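Local atomic coordinates of pyruvate kinase (Cryptosporidium parvum, PDB entry 4DRS), a protein that probably catalyses the last step of glycolysis, transferring the phosphoryl group of phosphoenolpyruvate to ADP to give pyruvate and ATP, with potassium and magnesium ions. Residues E114-M119 and R198-L203. Numbering follows the deposited sequence.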
ATOM      1  N   GLU A 114      30.222  35.637  15.148  1.00 62.08           N
ATOM      2  CA  GLU A 114      31.478  34.951  14.861  1.00 62.11           C
ATOM      3  C   GLU A 114      32.676  35.630  15.519  1.00 60.53           C
ATOM      4  O   GLU A 114      32.650  36.828  15.797  1.00 60.80           O
ATOM      5  CB  GLU A 114      31.694  34.805  13.347  1.00 65.43           C
ATOM      6  CG  GLU A 114      31.803  36.112  12.574  1.00 67.72           C
ATOM      7  CD  GLU A 114      32.174  35.912  11.111  1.00 70.59           C
ATOM      8  OE1 GLU A 114      31.599  35.025  10.441  1.00 71.72           O
ATOM      9  OE2 GLU A 114      33.045  36.659  10.621  1.00 71.88           O
ATOM     10  N   ILE A 115      33.716  34.843  15.777  1.00 60.98           N
ATOM     11  CA  ILE A 115      34.976  35.354  16.304  1.00 60.79           C
ATOM     12  C   ILE A 115      36.047  35.206  15.229  1.00 62.57           C
ATOM     13  O   ILE A 115      36.249  34.115  14.687  1.00 62.56           O
ATOM     14  CB  ILE A 115      35.420  34.601  17.582  1.00 59.56           C
ATOM     15  CG1 ILE A 115      34.289  34.567  18.617  1.00 59.89           C
ATOM     16  CG2 ILE A 115      36.669  35.243  18.174  1.00 58.00           C
ATOM     17  CD1 ILE A 115      34.416  33.451  19.635  1.00 59.50           C
ATOM     18  N   ARG A 116      36.724  36.306  14.916  1.00 64.63           N
ATOM     19  CA  ARG A 116      37.796  36.271  13.925  1.00 69.74           C
ATOM     20  C   ARG A 116      39.111  36.817  14.475  1.00 71.03           C
ATOM     21  O   ARG A 116      39.121  37.585  15.443  1.00 71.02           O
ATOM     22  CB  ARG A 116      37.384  37.005  12.640  1.00 71.45           C
ATOM     23  CG  ARG A 116      36.335  36.264  11.820  1.00 72.49           C
ATOM     24  CD  ARG A 116      36.359  36.672  10.354  1.00 75.23           C
ATOM     25  NE  ARG A 116      35.337  35.977   9.566  1.00 77.19           N
ATOM     26  CZ  ARG A 116      35.480  34.769   9.022  1.00 77.50           C
ATOM     27  NH1 ARG A 116      36.609  34.087   9.170  1.00 75.81           N
ATOM     28  NH2 ARG A 116      34.485  34.237   8.325  1.00 79.60           N
ATOM     29  N   THR A 117      40.214  36.394  13.863  1.00 73.61           N
ATOM     30  CA  THR A 117      41.540  36.906  14.212  1.00 77.29           C
ATOM     31  C   THR A 117      41.804  38.229  13.490  1.00 79.91           C
ATOM     32  O   THR A 117      41.068  38.599  12.573  1.00 79.23           O
ATOM     33  CB  THR A 117      42.658  35.887  13.894  1.00 76.43           C
ATOM     34  OG1 THR A 117      42.553  35.459  12.531  1.00 77.83           O
ATOM     35  CG2 THR A 117      42.556  34.676  14.804  1.00 75.46           C
ATOM     36  N   GLY A 118      42.845  38.940  13.916  1.00 84.92           N
ATOM     37  CA  GLY A 118      43.187  40.237  13.335  1.00 90.83           C
ATOM     38  C   GLY A 118      44.122  40.147  12.145  1.00 95.30           C
ATOM     39  O   GLY A 118      44.332  39.067  11.586  1.00 94.80           O
ATOM     40  N   MET A 119      44.677  41.293  11.760  1.00100.35           N
ATOM     41  CA  MET A 119      45.626  41.372  10.652  1.00105.43           C
ATOM     42  C   MET A 119      47.015  40.929  11.104  1.00107.91           C
ATOM     43  O   MET A 119      47.408  41.172  12.248  1.00108.07           O
ATOM     44  CB  MET A 119      45.679  42.796  10.087  1.00108.58           C
ATOM     45  CG  MET A 119      44.349  43.314   9.556  1.00109.29           C
ATOM     46  SD  MET A 119      43.791  42.481   8.054  1.00109.94           S
ATOM     47  CE  MET A 119      44.778  43.317   6.813  1.00112.42           C
ATOM     48  N   ARG A 198      42.187  37.025   9.400  1.00 95.54           N
ATOM     49  CA  ARG A 198      40.721  36.963   9.497  1.00 95.44           C
ATOM     50  C   ARG A 198      40.184  35.540   9.649  1.00 93.04           C
ATOM     51  O   ARG A 198      39.085  35.232   9.181  1.00 92.37           O
ATOM     52  CB  ARG A 198      40.068  37.607   8.269  1.00100.79           C
ATOM     53  CG  ARG A 198      40.160  39.120   8.174  1.00105.11           C
ATOM     54  CD  ARG A 198      39.479  39.561   6.887  1.00110.12           C
ATOM     55  NE  ARG A 198      39.466  41.012   6.706  1.00115.11           N
ATOM     56  CZ  ARG A 198      38.500  41.819   7.143  1.00117.08           C
ATOM     57  NH1 ARG A 198      37.453  41.331   7.806  1.00117.66           N
ATOM     58  NH2 ARG A 198      38.584  43.124   6.920  1.00119.46           N
ATOM     59  N   LYS A 199      40.962  34.672  10.289  1.00 90.27           N
ATOM     60  CA  LYS A 199      40.579  33.273  10.418  1.00 89.85           C
ATOM     61  C   LYS A 199      39.539  33.055  11.513  1.00 88.11           C
ATOM     62  O   LYS A 199      39.459  33.826  12.472  1.00 86.90           O
ATOM     63  CB  LYS A 199      41.808  32.387  10.643  1.00 89.38           C
ATOM     64  CG  LYS A 199      42.633  32.141   9.387  1.00 91.22           C
ATOM     65  CD  LYS A 199      41.840  31.379   8.333  1.00 93.22           C
ATOM     66  CE  LYS A 199      42.657  31.162   7.072  1.00 95.65           C
ATOM     67  NZ  LYS A 199      41.854  30.497   6.010  1.00 98.17           N
ATOM     68  N   ASN A 200      38.743  32.002  11.342  1.00 88.12           N
ATOM     69  CA  ASN A 200      37.723  31.596  12.309  1.00 86.60           C
ATOM     70  C   ASN A 200      38.334  31.271  13.671  1.00 82.94           C
ATOM     71  O   ASN A 200      39.504  30.897  13.759  1.00 83.95           O
ATOM     72  CB  ASN A 200      36.966  30.373  11.785  1.00 91.09           C
ATOM     73  CG  ASN A 200      36.629  30.479  10.307  1.00 95.72           C
ATOM     74  OD1 ASN A 200      35.724  31.219   9.917  1.00 97.41           O
ATOM     75  ND2 ASN A 200      37.356  29.736   9.478  1.00 96.85           N
ATOM     76  N   MET A 201      37.542  31.424  14.728  1.00 78.13           N
ATOM     77  CA  MET A 201      37.974  31.044  16.069  1.00 75.85           C
ATOM     78  C   MET A 201      36.838  30.349  16.809  1.00 74.59           C
ATOM     79  O   MET A 201      35.676  30.726  16.669  1.00 74.74           O
ATOM     80  CB  MET A 201      38.473  32.258  16.855  1.00 74.88           C
ATOM     81  CG  MET A 201      39.626  31.947  17.797  1.00 75.44           C
ATOM     82  SD  MET A 201      40.403  33.401  18.536  1.00 76.70           S
ATOM     83  CE  MET A 201      39.554  33.461  20.113  1.00 74.00           C
ATOM     84  N   ASN A 202      37.183  29.327  17.586  1.00 74.33           N
ATOM     85  CA  ASN A 202      36.193  28.523  18.298  1.00 74.65           C
ATOM     86  C   ASN A 202      36.574  28.290  19.752  1.00 74.24           C
ATOM     87  O   ASN A 202      37.753  28.116  20.074  1.00 74.24           O
ATOM     88  CB  ASN A 202      36.008  27.176  17.605  1.00 77.93           C
ATOM     89  CG  ASN A 202      35.569  27.313  16.160  1.00 80.82           C
ATOM     90  OD1 ASN A 202      34.429  27.681  15.876  1.00 80.90           O
ATOM     91  ND2 ASN A 202      36.477  27.005  15.234  1.00 81.28           N
ATOM     92  N   LEU A 203      35.564  28.279  20.620  1.00 72.86           N
ATOM     93  CA  LEU A 203      35.761  28.024  22.044  1.00 72.09           C
ATOM     94  C   LEU A 203      34.889  26.851  22.509  1.00 75.30           C
ATOM     95  O   LEU A 203      33.790  27.062  23.035  1.00 74.53           O
ATOM     96  CB  LEU A 203      35.467  29.286  22.869  1.00 69.07           C
ATOM     97  CG  LEU A 203      36.139  30.609  22.483  1.00 66.71           C
ATOM     98  CD1 LEU A 203      35.590  31.741  23.335  1.00 65.75           C
ATOM     99  CD2 LEU A 203      37.655  30.536  22.597  1.00 66.39           C
TER
HETATM  100  O   HOH W   1      35.478  31.783   7.104  1.00 64.11           O
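With CG of Arg116 set beside its own backbone N (chi1 -71°) and the chain extended from there to NE, the guanidinium is carried along the backbone of 198-200; in Thr117, chi1 of 53° turns OG1 in over its own backbone, within reach of the Lys199 amide. The contact joins the two crossings between the TIM barrel and the small beta domain of pyruvate kinase: 114-119 lies in the loop that leaves the barrel after strand 105-109, while the returning segment, 198-203, includes edge strand 201-202 of the mixed sheet. The chains run roughly antiparallel, with a single beta bridge pairing Arg116 and Asn200. Thr117 grips Lys199 twice: its N donates to Lys199 O at 3.0 Å, and its OG1 accepts from Lys199 N at 2.9 Å. Further along, Met201 N makes a weak, strongly bent bond to Ile115 O. Beside it the side chains of Ile115 and Met201 pack at a slant, CG2 of the former lying 3.7 Å from CB of the latter, while Met201 also packs on Val166 and Ile168 of the neighbouring strand.

Arg116, an ADP-binding residue, carries no nucleotide here, and its side chain lies near His79 and Asn76 of the same site. Its NE forms a salt bridge with Glu114 OE2 at 2.6 Å, although the hydrogen bond within it is weak; Ser78 OG bonds the other carboxylate oxygen, OE1, and Glu114, held in this way, probably helps set the guanidinium's rotation. The planes of the guanidinium and the Asn200 amide are well inclined to each other, and a water bridges Arg116 NH2 to Asn200 OD1. Arg116 NH1 donates to Arg198 O at 2.7 Å, that oxygen sitting 30° out of the guanidinium plane.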